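Local atomic coordinates of probable amidase (Thermus thermophilus, PDB entry 2DC0), a protein that belongs to the amidase family and folds as a large mixed beta-sheet with helices packed around it. Residues L3-A6 and K7-E11; A256-R259 and L260-L264; V281-V284 and Y285-V289; L337-E340 and L341-L345; D419-V422 and L423-G427. All coordinates share one frame; numbering follows the deposited sequence.

Contact 1: residues L3-A6 and K7-E11; sequences LLEA and KRLLE
Lys-7 N reaches back to Leu-3 O (2.9 Å), Leu-9 N to Glu-5 O (3.0 Å) and Leu-10 N to Ala-6 O (3.0 Å), the i to i+4 pattern of an alpha-helix, each with an N-H...O angle near 150°. Between them Arg-8 N is held more loosely, since it divides its hydrogen between Leu-4 O and Glu-5 O and both bonds are weak. The leucines of the second turn use their branch carbons to cover the carbonyls of the first. Leu-9 has CG beside its own backbone N (chi1 -65°), which sets that carbon 3.3 Å from Glu-5 O; Leu-10 does the same to Ala-6 O, with CG at 3.4 Å. This is helix 3-11, the first of the chain, and it lies against helix 213-224, where the carboxylate of Asp-215 accepts from the backbone N of Leu-3 and of Leu-4, and Phe-218 touches Leu-4 and Lys-7. The buried side turns Leu-3 and Ala-6 to Leu-161, and Leu-10 to Pro-17 and Leu-20. Lys-7 runs out extended and passes Leu-4 loosely, its CD 4.4 Å from Leu-4 CD2, before a bend at its last torsion carries the ammonium to Glu-11. In the model NZ forms a salt bridge with Glu-11 OE2 at 3.1 Å, coming from above the carboxylate plane by 47°, though the placing of Glu-11 is somewhat doubtful.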
loop_
_atom_site.group_PDB
_atom_site.type_symbol
_atom_site.label_atom_id
_atom_site.label_comp_id
_atom_site.label_asym_id
_atom_site.label_seq_id
_atom_site.Cartn_x
_atom_site.Cartn_y
_atom_site.Cartn_z
ATOM N N LEU A 3 26.243 2.853 20.596
ATOM C CA LEU A 3 25.297 2.892 21.712
ATOM C C LEU A 3 25.391 1.725 22.685
ATOM O O LEU A 3 25.475 1.928 23.895
ATOM C CB LEU A 3 23.856 2.966 21.191
ATOM C CG LEU A 3 23.317 4.306 20.692
ATOM C CD1 LEU A 3 21.954 4.099 20.054
ATOM C CD2 LEU A 3 23.220 5.279 21.861
ATOM N N LEU A 4 25.363 0.505 22.156
ATOM C CA LEU A 4 25.410 -0.678 23.003
ATOM C C LEU A 4 26.738 -0.868 23.730
ATOM O O LEU A 4 26.759 -1.380 24.846
ATOM C CB LEU A 4 25.048 -1.921 22.183
ATOM C CG LEU A 4 23.607 -1.882 21.646
ATOM C CD1 LEU A 4 23.324 -3.121 20.806
ATOM C CD2 LEU A 4 22.632 -1.802 22.809
ATOM N N GLU A 5 27.842 -0.448 23.119
ATOM C CA GLU A 5 29.132 -0.584 23.781
ATOM C C GLU A 5 29.214 0.452 24.902
ATOM O O GLU A 5 29.698 0.158 25.996
ATOM C CB GLU A 5 30.285 -0.364 22.800
ATOM C CG GLU A 5 31.643 -0.759 23.377
ATOM C CD GLU A 5 32.808 -0.201 22.582
ATOM O OE1 GLU A 5 32.873 -0.446 21.352
ATOM O OE2 GLU A 5 33.668 0.479 23.189
ATOM N N ALA A 6 28.734 1.665 24.629
ATOM C CA ALA A 6 28.747 2.728 25.633
ATOM C C ALA A 6 27.841 2.331 26.791
ATOM O O ALA A 6 28.136 2.603 27.955
ATOM C CB ALA A 6 28.268 4.040 25.023
ATOM N N LYS A 7 26.734 1.679 26.460
ATOM C CA LYS A 7 25.779 1.233 27.461
ATOM C C LYS A 7 26.437 0.184 28.357
ATOM O O LYS A 7 26.121 0.082 29.542
ATOM C CB LYS A 7 24.548 0.653 26.759
ATOM C CG LYS A 7 23.404 0.277 27.675
ATOM C CD LYS A 7 22.163 -0.072 26.864
ATOM C CE LYS A 7 21.029 -0.520 27.767
ATOM N NZ LYS A 7 21.374 -1.793 28.458
ATOM N N ARG A 8 27.362 -0.582 27.780
ATOM C CA ARG A 8 28.085 -1.626 28.507
ATOM C C ARG A 8 29.126 -1.001 29.439
ATOM O O ARG A 8 29.350 -1.482 30.551
ATOM C CB ARG A 8 28.790 -2.566 27.524
ATOM C CG ARG A 8 29.312 -3.861 28.142
ATOM C CD ARG A 8 30.098 -4.679 27.124
ATOM N NE ARG A 8 30.314 -6.063 27.549
ATOM C CZ ARG A 8 29.356 -6.983 27.637
ATOM N NH1 ARG A 8 28.100 -6.674 27.332
ATOM N NH2 ARG A 8 29.651 -8.220 28.027
ATOM N N LEU A 9 29.768 0.064 28.972
ATOM C CA LEU A 9 30.772 0.755 29.763
ATOM C C LEU A 9 30.113 1.420 30.963
ATOM O O LEU A 9 30.697 1.492 32.041
ATOM C CB LEU A 9 31.477 1.811 28.915
ATOM C CG LEU A 9 32.303 1.277 27.746
ATOM C CD1 LEU A 9 32.853 2.445 26.940
ATOM C CD2 LEU A 9 33.444 0.403 28.275
ATOM N N LEU A 10 28.893 1.907 30.767
ATOM C CA LEU A 10 28.153 2.557 31.836
ATOM C C LEU A 10 27.750 1.550 32.909
ATOM O O LEU A 10 27.851 1.832 34.104
ATOM C CB LEU A 10 26.902 3.243 31.280
ATOM C CG LEU A 10 27.094 4.550 30.511
ATOM C CD1 LEU A 10 25.766 4.993 29.908
ATOM C CD2 LEU A 10 27.638 5.618 31.445
ATOM N N GLU A 11 27.300 0.375 32.478
ATOM C CA GLU A 11 26.877 -0.668 33.409
ATOM C C GLU A 11 28.047 -1.237 34.203
ATOM O O GLU A 11 27.885 -1.643 35.356
ATOM C CB GLU A 11 26.177 -1.800 32.653
ATOM C CG GLU A 11 25.019 -1.327 31.796
ATOM C CD GLU A 11 24.429 -2.436 30.948
ATOM O OE1 GLU A 11 25.212 -3.226 30.373
ATOM O OE2 GLU A 11 23.186 -2.500 30.837
#

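Contact 2: residues A256-R259 and L260-L264; sequences AFTR and LLEDL
Four backbone carbonyls, those of Ala-256, Phe-257, Thr-258 and Arg-259, each accept from the N-H four residues on, in Leu-260, Leu-261, Glu-262 and Asp-263. The first two bonds are the straighter, at about 160° on the hydrogen, while the one from Asp-263 N to Arg-259 O, although short at 2.9 Å, is bent to 139°. Leu-264 N donates to Leu-260 O at 3.0 Å. Thr-258 gives its carbonyl to Glu-262 N (2.9 Å), and its hydroxyl OG1 is hydrogen-bonded to Arg-254 O, one turn earlier. Helix 251-263 belongs to the connection between the neighbouring parallel strands 237-240 and 270-273, a beta-alpha-beta crossover, and its inner side rests on the sheet: Phe-257 and Leu-261 touch Val-240, Leu-261 also meets Val-271, and Leu-260 lies on Phe-400 and Leu-410. On that side Leu-261 forms a CH-pi contact, CG sitting over the centre of the Phe-257 ring, 4.3 Å from the centroid. With CG trans to its own N (chi1 -175°), Phe-257 lays its ring beside Leu-261, and CE2 comes within 3.8 Å of Leu-261 CD1. The outer side is polar. Asp-263 OD2 stands at the edge of the Arg-259 guanidinium, 4.0 Å from NE, which is beyond a salt bridge, and the carboxylate and guanidinium planes are almost at right angles. The opposite charges can probably still attract through space.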
loop_
_atom_site.group_PDB
_atom_site.type_symbol
_atom_site.label_atom_id
_atom_site.label_comp_id
_atom_site.label_asym_id
_atom_site.label_seq_id
_atom_site.Cartn_x
_atom_site.Cartn_y
_atom_site.Cartn_z
ATOM N N ALA A 256 31.447 -1.784 -7.830
ATOM C CA ALA A 256 31.443 -2.199 -6.429
ATOM C C ALA A 256 30.254 -3.114 -6.151
ATOM O O ALA A 256 30.392 -4.136 -5.484
ATOM C CB ALA A 256 31.387 -0.981 -5.516
ATOM N N PHE A 257 29.087 -2.752 -6.672
ATOM C CA PHE A 257 27.892 -3.553 -6.452
ATOM C C PHE A 257 28.038 -4.936 -7.081
ATOM O O PHE A 257 27.664 -5.951 -6.474
ATOM C CB PHE A 257 26.672 -2.837 -7.027
ATOM C CG PHE A 257 25.368 -3.529 -6.737
ATOM C CD1 PHE A 257 24.974 -3.791 -5.428
ATOM C CD2 PHE A 257 24.515 -3.885 -7.773
ATOM C CE1 PHE A 257 23.751 -4.395 -5.160
ATOM C CE2 PHE A 257 23.291 -4.488 -7.515
ATOM C CZ PHE A 257 22.906 -4.745 -6.206
ATOM N N THR A 258 28.584 -4.975 -8.296
ATOM C CA THR A 258 28.794 -6.234 -9.005
ATOM C C THR A 258 29.735 -7.143 -8.215
ATOM O O THR A 258 29.525 -8.353 -8.143
ATOM C CB THR A 258 29.387 -5.978 -10.417
ATOM O OG1 THR A 258 28.431 -5.265 -11.213
ATOM C CG2 THR A 258 29.721 -7.295 -11.110
ATOM N N ARG A 259 30.769 -6.553 -7.624
ATOM C CA ARG A 259 31.734 -7.307 -6.820
ATOM C C ARG A 259 31.015 -7.996 -5.662
ATOM O O ARG A 259 31.257 -9.172 -5.367
ATOM C CB ARG A 259 32.809 -6.369 -6.265
ATOM C CG ARG A 259 33.708 -6.995 -5.201
ATOM C CD ARG A 259 34.627 -5.951 -4.574
ATOM N NE ARG A 259 35.419 -6.502 -3.481
ATOM C CZ ARG A 259 36.224 -5.784 -2.704
ATOM N NH1 ARG A 259 36.348 -4.477 -2.898
ATOM N NH2 ARG A 259 36.908 -6.373 -1.730
ATOM N N LEU A 260 30.134 -7.251 -5.001
ATOM C CA LEU A 260 29.368 -7.794 -3.889
ATOM C C LEU A 260 28.526 -8.966 -4.375
ATOM O O LEU A 260 28.470 -10.015 -3.733
ATOM C CB LEU A 260 28.445 -6.723 -3.297
ATOM C CG LEU A 260 27.458 -7.223 -2.233
ATOM C CD1 LEU A 260 28.237 -7.790 -1.052
ATOM C CD2 LEU A 260 26.557 -6.082 -1.780
ATOM N N LEU A 261 27.860 -8.786 -5.513
ATOM C CA LEU A 261 27.032 -9.854 -6.047
ATOM C C LEU A 261 27.883 -11.084 -6.352
ATOM O O LEU A 261 27.445 -12.218 -6.146
ATOM C CB LEU A 261 26.291 -9.378 -7.303
ATOM C CG LEU A 261 25.341 -8.190 -7.077
ATOM C CD1 LEU A 261 24.461 -7.991 -8.308
ATOM C CD2 LEU A 261 24.477 -8.444 -5.853
ATOM N N GLU A 262 29.108 -10.855 -6.814
ATOM C CA GLU A 262 30.028 -11.940 -7.140
ATOM C C GLU A 262 30.510 -12.688 -5.897
ATOM O O GLU A 262 30.773 -13.885 -5.960
ATOM C CB GLU A 262 31.242 -11.394 -7.901
ATOM C CG GLU A 262 30.966 -10.969 -9.341
ATOM C CD GLU A 262 30.785 -12.150 -10.279
ATOM O OE1 GLU A 262 31.698 -13.000 -10.341
ATOM O OE2 GLU A 262 29.737 -12.228 -10.956
ATOM N N ASP A 263 30.630 -11.986 -4.772
ATOM C CA ASP A 263 31.094 -12.616 -3.538
ATOM C C ASP A 263 30.018 -13.299 -2.694
ATOM O O ASP A 263 30.323 -14.241 -1.957
ATOM C CB ASP A 263 31.837 -11.602 -2.656
ATOM C CG ASP A 263 33.212 -11.231 -3.205
ATOM O OD1 ASP A 263 33.889 -12.111 -3.776
ATOM O OD2 ASP A 263 33.624 -10.065 -3.040
ATOM N N LEU A 264 28.771 -12.838 -2.787
ATOM C CA LEU A 264 27.688 -13.417 -1.983
ATOM C C LEU A 264 27.580 -14.940 -2.021
ATOM O O LEU A 264 27.350 -15.568 -0.993
ATOM C CB LEU A 264 26.345 -12.772 -2.355
ATOM C CG LEU A 264 26.174 -11.347 -1.809
ATOM C CD1 LEU A 264 24.840 -10.758 -2.268
ATOM C CD2 LEU A 264 26.228 -11.386 -0.275
#

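Contact 3: residues V281-V284 and Y285-V289; sequences VYEV and YTRLV
Tyr-282 and Thr-286 are brought together by their first torsions: the tyrosine has CG opposite its backbone N (chi1 177°), and the threonine turns OG1 beside its own N and away from its carbonyl carbon (chi1 -60°). The hydroxyl is thereby aimed back along the helix and donates to Tyr-282 O at 2.8 Å. That oxygen also accepts from Thr-286 N at 3.0 Å, so one residue grips a single carbonyl twice, the N-H tilted from the carbonyl plane and the hydroxyl farther out, 39° above it. The same OG1 lies over the centre of the Tyr-282 ring, 4.0 Å above its plane, and the two side chains cross rather than run alongside. Arg-378 NH1 is a further hydrogen-bond partner of Thr-286 OG1 and a weak one of Tyr-282 OH, which ties both residues to helix 377-382. The remaining backbone bonds, Tyr-285 N to Val-281 O, Arg-287 N to Glu-283 O and Leu-288 N to Val-284 O, are all 3.0 Å long and nearly straight. On the outer side Arg-287 CG comes to 3.2 Å from Glu-283 O, whereas the charged ends stay apart: Glu-283 OE1 is 4.5 Å from Arg-287 NH2 and well out of the guanidinium plane, so attraction of charges alone could act. Tyr-285 and Val-281 meet Leu-386, and Leu-288 meets Ala-330. A threonine hydroxyl bonded to the carbonyl four residues earlier is a familiar feature of alpha-helices, here in helix 281-296, which packs against helices 324-345, 377-382 and 386-390.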
loop_
_atom_site.group_PDB
_atom_site.type_symbol
_atom_site.label_atom_id
_atom_site.label_comp_id
_atom_site.label_asym_id
_atom_site.label_seq_id
_atom_site.Cartn_x
_atom_site.Cartn_y
_atom_site.Cartn_z
ATOM N N VAL A 281 7.835 6.204 -11.662
ATOM C CA VAL A 281 7.806 6.342 -10.210
ATOM C C VAL A 281 8.384 7.665 -9.719
ATOM O O VAL A 281 7.928 8.216 -8.717
ATOM C CB VAL A 281 8.547 5.165 -9.514
ATOM C CG1 VAL A 281 10.056 5.258 -9.756
ATOM C CG2 VAL A 281 8.237 5.172 -8.023
ATOM N N TYR A 282 9.393 8.168 -10.418
ATOM C CA TYR A 282 10.005 9.435 -10.051
ATOM C C TYR A 282 8.961 10.564 -10.072
ATOM O O TYR A 282 8.815 11.304 -9.094
ATOM C CB TYR A 282 11.139 9.756 -11.023
ATOM C CG TYR A 282 11.791 11.083 -10.763
ATOM C CD1 TYR A 282 12.623 11.267 -9.663
ATOM C CD2 TYR A 282 11.574 12.162 -11.621
ATOM C CE1 TYR A 282 13.227 12.489 -9.425
ATOM C CE2 TYR A 282 12.172 13.391 -11.391
ATOM C CZ TYR A 282 13.000 13.546 -10.293
ATOM O OH TYR A 282 13.621 14.755 -10.075
ATOM N N GLU A 283 8.237 10.681 -11.185
ATOM C CA GLU A 283 7.202 11.709 -11.347
ATOM C C GLU A 283 6.071 11.544 -10.328
ATOM O O GLU A 283 5.614 12.526 -9.747
ATOM C CB GLU A 283 6.583 11.652 -12.749
ATOM C CG GLU A 283 7.537 11.716 -13.925
ATOM C CD GLU A 283 6.828 11.398 -15.250
ATOM O OE1 GLU A 283 5.944 12.189 -15.667
ATOM O OE2 GLU A 283 7.142 10.348 -15.867
ATOM N N VAL A 284 5.616 10.306 -10.129
ATOM C CA VAL A 284 4.539 10.024 -9.183
ATOM C C VAL A 284 4.915 10.524 -7.793
ATOM O O VAL A 284 4.155 11.253 -7.151
ATOM C CB VAL A 284 4.231 8.499 -9.096
ATOM C CG1 VAL A 284 3.225 8.227 -7.981
ATOM C CG2 VAL A 284 3.674 7.998 -10.424
ATOM N N TYR A 285 6.099 10.126 -7.339
ATOM C CA TYR A 285 6.607 10.522 -6.031
ATOM C C TYR A 285 6.677 12.044 -5.915
ATOM O O TYR A 285 6.178 12.645 -4.957
ATOM C CB TYR A 285 8.012 9.938 -5.811
ATOM C CG TYR A 285 8.721 10.531 -4.617
ATOM C CD1 TYR A 285 8.489 10.050 -3.328
ATOM C CD2 TYR A 285 9.551 11.646 -4.764
ATOM C CE1 TYR A 285 9.060 10.675 -2.218
ATOM C CE2 TYR A 285 10.121 12.273 -3.660
ATOM C CZ TYR A 285 9.866 11.788 -2.393
ATOM O OH TYR A 285 10.369 12.446 -1.296
ATOM N N THR A 286 7.313 12.659 -6.899
ATOM C CA THR A 286 7.480 14.104 -6.910
ATOM C C THR A 286 6.166 14.876 -6.779
ATOM O O THR A 286 6.039 15.752 -5.924
ATOM C CB THR A 286 8.209 14.544 -8.179
ATOM O OG1 THR A 286 9.498 13.925 -8.209
ATOM C CG2 THR A 286 8.382 16.064 -8.208
ATOM N N ARG A 287 5.187 14.543 -7.613
ATOM C CA ARG A 287 3.906 15.236 -7.560
ATOM C C ARG A 287 3.173 15.002 -6.248
ATOM O O ARG A 287 2.645 15.936 -5.650
ATOM C CB ARG A 287 3.019 14.807 -8.733
ATOM C CG ARG A 287 3.668 15.044 -10.080
ATOM C CD ARG A 287 2.687 14.888 -11.231
ATOM N NE ARG A 287 3.342 15.155 -12.511
ATOM C CZ ARG A 287 2.700 15.491 -13.627
ATOM N NH1 ARG A 287 1.378 15.605 -13.627
ATOM N NH2 ARG A 287 3.380 15.717 -14.743
ATOM N N LEU A 288 3.150 13.755 -5.792
ATOM C CA LEU A 288 2.462 13.428 -4.558
ATOM C C LEU A 288 3.044 14.179 -3.360
ATOM O O LEU A 288 2.310 14.799 -2.597
ATOM C CB LEU A 288 2.512 11.913 -4.322
ATOM C CG LEU A 288 1.509 11.376 -3.297
ATOM C CD1 LEU A 288 1.288 9.879 -3.486
ATOM C CD2 LEU A 288 2.026 11.681 -1.903
ATOM N N VAL A 289 4.365 14.129 -3.208
ATOM C CA VAL A 289 5.040 14.793 -2.100
ATOM C C VAL A 289 4.964 16.322 -2.179
ATOM O O VAL A 289 4.644 16.980 -1.191
ATOM C CB VAL A 289 6.527 14.340 -2.019
ATOM C CG1 VAL A 289 7.320 15.254 -1.075
ATOM C CG2 VAL A 289 6.593 12.895 -1.501
#

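Contact 4: residues L337-E340 and L341-L345; sequences LRLE and LVKAL
This is a local contact along the helix, buried as a whole although Lys-343 is exposed, in the last part of the long helix 324-345, where one side faces the second subunit; Leu-339 and Lys-343 meet in it one turn apart. Leu-339 has CG anti to its own N (chi1 -176°), and Lys-343 starts the other way, with CG beside its N (chi1 -67°), so that the two side chains converge and cross at an angle. The aliphatic part of the lysine does the touching: CD lies 3.8 Å from Leu-339 CG, and CG lies 3.1 Å from Leu-339 O, the carbonyl that also receives Lys-343 N at 2.9 Å. Next to it Val-342 brings CG2 to 3.3 Å from Arg-338 O, while its N donates to that oxygen at 3.2 Å, in the carbonyl plane. Leu-341 N is less firmly held, shared by weak bonds between Leu-337 O and Arg-338 O. Polar ends find partners beyond these segments: Arg-338 forms a salt bridge with Glu-335 of its own chain, and Glu-340 OE1 accepts from Leu-278 N. Lys-343, bent at its third torsion, salt-bridges Glu-226 of the second subunit, whose Tyr-188 packs on Leu-339 and whose Tyr-416 packs on Val-342. Leu-341, by contrast, reaches Leu-351 of strand 350-354. Such a helix, with apolar residues on the sheet and a mixed apolar and charged side on the partner chain, is an interface helix of the dimer.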
loop_
_atom_site.group_PDB
_atom_site.type_symbol
_atom_site.label_atom_id
_atom_site.label_comp_id
_atom_site.label_asym_id
_atom_site.label_seq_id
_atom_site.Cartn_x
_atom_site.Cartn_y
_atom_site.Cartn_z
ATOM N N LEU A 337 1.585 0.852 -8.366
ATOM C CA LEU A 337 2.957 0.356 -8.272
ATOM C C LEU A 337 3.169 -0.645 -7.144
ATOM O O LEU A 337 4.137 -1.408 -7.152
ATOM C CB LEU A 337 3.922 1.522 -8.068
ATOM C CG LEU A 337 4.025 2.535 -9.213
ATOM C CD1 LEU A 337 4.751 3.780 -8.731
ATOM C CD2 LEU A 337 4.750 1.904 -10.388
ATOM N N ARG A 338 2.261 -0.634 -6.176
ATOM C CA ARG A 338 2.362 -1.508 -5.018
ATOM C C ARG A 338 2.496 -2.992 -5.367
ATOM O O ARG A 338 3.352 -3.678 -4.811
ATOM C CB ARG A 338 1.159 -1.268 -4.090
ATOM C CG ARG A 338 1.393 -1.690 -2.648
ATOM C CD ARG A 338 0.257 -1.231 -1.730
ATOM N NE ARG A 338 0.091 0.223 -1.703
ATOM C CZ ARG A 338 0.851 1.065 -1.005
ATOM N NH1 ARG A 338 1.850 0.612 -0.258
ATOM N NH2 ARG A 338 0.604 2.369 -1.045
ATOM N N LEU A 339 1.680 -3.488 -6.295
ATOM C CA LEU A 339 1.753 -4.908 -6.662
ATOM C C LEU A 339 3.119 -5.286 -7.249
ATOM O O LEU A 339 3.610 -6.398 -7.033
ATOM C CB LEU A 339 0.634 -5.276 -7.651
ATOM C CG LEU A 339 0.518 -6.746 -8.071
ATOM C CD1 LEU A 339 0.354 -7.640 -6.841
ATOM C CD2 LEU A 339 -0.672 -6.916 -9.015
ATOM N N GLU A 340 3.732 -4.358 -7.984
ATOM C CA GLU A 340 5.049 -4.591 -8.588
ATOM C C GLU A 340 6.126 -4.871 -7.544
ATOM O O GLU A 340 6.974 -5.749 -7.725
ATOM C CB GLU A 340 5.495 -3.379 -9.409
ATOM C CG GLU A 340 4.961 -3.331 -10.817
ATOM C CD GLU A 340 5.587 -2.209 -11.619
ATOM O OE1 GLU A 340 6.826 -2.050 -11.548
ATOM O OE2 GLU A 340 4.842 -1.496 -12.321
ATOM N N LEU A 341 6.112 -4.096 -6.467
ATOM C CA LEU A 341 7.089 -4.285 -5.407
ATOM C C LEU A 341 6.830 -5.609 -4.683
ATOM O O LEU A 341 7.765 -6.343 -4.362
ATOM C CB LEU A 341 7.032 -3.121 -4.413
ATOM C CG LEU A 341 7.989 -3.242 -3.214
ATOM C CD1 LEU A 341 9.408 -3.518 -3.707
ATOM C CD2 LEU A 341 7.948 -1.957 -2.390
ATOM N N VAL A 342 5.558 -5.909 -4.435
ATOM C CA VAL A 342 5.178 -7.145 -3.764
ATOM C C VAL A 342 5.676 -8.355 -4.554
ATOM O O VAL A 342 6.199 -9.321 -3.983
ATOM C CB VAL A 342 3.639 -7.228 -3.602
ATOM C CG1 VAL A 342 3.225 -8.611 -3.104
ATOM C CG2 VAL A 342 3.172 -6.156 -2.619
ATOM N N LYS A 343 5.519 -8.293 -5.872
ATOM C CA LYS A 343 5.952 -9.374 -6.749
ATOM C C LYS A 343 7.473 -9.520 -6.772
ATOM O O LYS A 343 7.994 -10.635 -6.812
ATOM C CB LYS A 343 5.416 -9.137 -8.168
ATOM C CG LYS A 343 3.899 -9.249 -8.252
ATOM C CD LYS A 343 3.330 -8.728 -9.564
ATOM C CE LYS A 343 3.604 -9.649 -10.735
ATOM N NZ LYS A 343 2.868 -9.166 -11.942
ATOM N N ALA A 344 8.187 -8.402 -6.733
ATOM C CA ALA A 344 9.642 -8.465 -6.754
ATOM C C ALA A 344 10.184 -9.100 -5.473
ATOM O O ALA A 344 11.210 -9.771 -5.501
ATOM C CB ALA A 344 10.231 -7.064 -6.937
ATOM N N LEU A 345 9.489 -8.888 -4.358
ATOM C CA LEU A 345 9.913 -9.431 -3.070
ATOM C C LEU A 345 9.525 -10.891 -2.852
ATOM O O LEU A 345 10.124 -11.576 -2.023
ATOM C CB LEU A 345 9.344 -8.582 -1.926
ATOM C CG LEU A 345 10.026 -7.234 -1.677
ATOM C CD1 LEU A 345 9.201 -6.403 -0.708
ATOM C CD2 LEU A 345 11.430 -7.472 -1.127
#

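Contact 5: residues D419-V422 and L423-G427; sequences DGKV and LALGG
The peptide groups of Asp-419, Gly-420, Lys-421 and Val-422 are the flat groups that meet the second segment, and each carbonyl oxygen accepts an N-H that stands somewhat tilted, by 20° to 26°, from its plane. The donors are Leu-423, Ala-424, Leu-425 and Gly-426, in the i to i+4 order of an alpha-helix; this is the first part of helix 419-430, the last helix of the chain, which packs beside strand 182-185 of the large mixed sheet. The Asp-419 carboxylate is held from outside the two segments: OD2 makes a salt bridge with Arg-190 and a hydrogen bond with Ser-187 OG. Phe-184 of that strand touches Asp-419, Val-422 and Leu-423. Leu-423 shields its acceptor: with CG placed beside its own N (chi1 -71°), CG is 3.3 Å and CD1 3.5 Å from Asp-419 O, which takes Leu-423 N at 3.0 Å. Leu-425 treats Lys-421 O in the same way, its CG at 3.3 Å. Ala-424 brings its CB methyl to 3.4 Å from Gly-420 O. Glycine follows at Gly-426, whose N gives the shortest of the four bonds, 2.8 Å to Val-422 O. Lys-421 and Leu-425 lie side by side and point the same way, the lysine ending in a salt bridge with Asp-349; along their stems Leu-425 CD1 rests 4.1 Å from Lys-421 CG.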
loop_
_atom_site.group_PDB
_atom_site.type_symbol
_atom_site.label_atom_id
_atom_site.label_comp_id
_atom_site.label_asym_id
_atom_site.label_seq_id
_atom_site.Cartn_x
_atom_site.Cartn_y
_atom_site.Cartn_z
ATOM N N ASP A 419 10.458 -5.433 9.401
ATOM C CA ASP A 419 11.586 -4.667 9.910
ATOM C C ASP A 419 12.630 -5.558 10.573
ATOM O O ASP A 419 13.829 -5.344 10.401
ATOM C CB ASP A 419 11.103 -3.635 10.927
ATOM C CG ASP A 419 10.033 -2.726 10.371
ATOM O OD1 ASP A 419 10.229 -1.493 10.450
ATOM O OD2 ASP A 419 9.002 -3.240 9.863
ATOM N N GLY A 420 12.167 -6.544 11.336
ATOM C CA GLY A 420 13.076 -7.446 12.020
ATOM C C GLY A 420 13.920 -8.248 11.052
ATOM O O GLY A 420 15.115 -8.443 11.273
ATOM N N LYS A 421 13.300 -8.713 9.975
ATOM C CA LYS A 421 14.007 -9.499 8.970
ATOM C C LYS A 421 15.053 -8.643 8.266
ATOM O O LYS A 421 16.164 -9.100 7.992
ATOM C CB LYS A 421 13.012 -10.060 7.947
ATOM C CG LYS A 421 13.606 -11.047 6.949
ATOM C CD LYS A 421 12.511 -11.610 6.044
ATOM C CE LYS A 421 13.047 -12.677 5.099
ATOM N NZ LYS A 421 13.593 -13.840 5.850
ATOM N N VAL A 422 14.692 -7.400 7.966
ATOM C CA VAL A 422 15.615 -6.490 7.307
ATOM C C VAL A 422 16.825 -6.230 8.196
ATOM O O VAL A 422 17.974 -6.294 7.745
ATOM C CB VAL A 422 14.927 -5.151 6.974
ATOM C CG1 VAL A 422 15.952 -4.145 6.456
ATOM C CG2 VAL A 422 13.847 -5.386 5.928
ATOM N N LEU A 423 16.564 -5.948 9.467
ATOM C CA LEU A 423 17.634 -5.675 10.416
ATOM C C LEU A 423 18.530 -6.896 10.616
ATOM O O LEU A 423 19.746 -6.765 10.754
ATOM C CB LEU A 423 17.032 -5.209 11.746
ATOM C CG LEU A 423 16.424 -3.803 11.629
ATOM C CD1 LEU A 423 15.533 -3.487 12.832
ATOM C CD2 LEU A 423 17.550 -2.785 11.509
ATOM N N ALA A 424 17.931 -8.085 10.623
ATOM C CA ALA A 424 18.709 -9.309 10.786
ATOM C C ALA A 424 19.615 -9.504 9.568
ATOM O O ALA A 424 20.800 -9.813 9.706
ATOM C CB ALA A 424 17.775 -10.513 10.952
ATOM N N LEU A 425 19.059 -9.328 8.373
ATOM C CA LEU A 425 19.851 -9.478 7.155
ATOM C C LEU A 425 20.934 -8.401 7.104
ATOM O O LEU A 425 22.026 -8.635 6.591
ATOM C CB LEU A 425 18.956 -9.386 5.914
ATOM C CG LEU A 425 17.982 -10.550 5.705
ATOM C CD1 LEU A 425 16.921 -10.154 4.681
ATOM C CD2 LEU A 425 18.739 -11.792 5.240
ATOM N N GLY A 426 20.626 -7.224 7.642
ATOM C CA GLY A 426 21.601 -6.148 7.658
ATOM C C GLY A 426 22.787 -6.518 8.533
ATOM O O GLY A 426 23.939 -6.243 8.190
ATOM N N GLY A 427 22.503 -7.145 9.671
ATOM C CA GLY A 427 23.563 -7.548 10.577
ATOM C C GLY A 427 24.431 -8.618 9.942
ATOM O O GLY A 427 25.653 -8.626 10.104
#

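All five contacts are short runs of helix in which residues one turn apart meet, yet their chemistry differs with their surroundings. Contacts 4 and 5 are the buried ones: the first faces both the sheet and the second subunit, the other lies beside strand 182-185. Contacts 1, 2 and 3 are partly buried, with an apolar side inward and charged residues outward. Aromatic faces count in contacts 2 and 3, covered by a leucine and by a hydroxyl respectively, whereas contact 1 has a lysine-glutamate bridge within one turn. Contacts 3 and 4 alone touch, Val-281 CG2 lying 3.8 Å from Leu-337 CD1, so helices 281-296 and 324-345 are packed together; contacts 1 and 3 sit on opposite sides of the chain's centre.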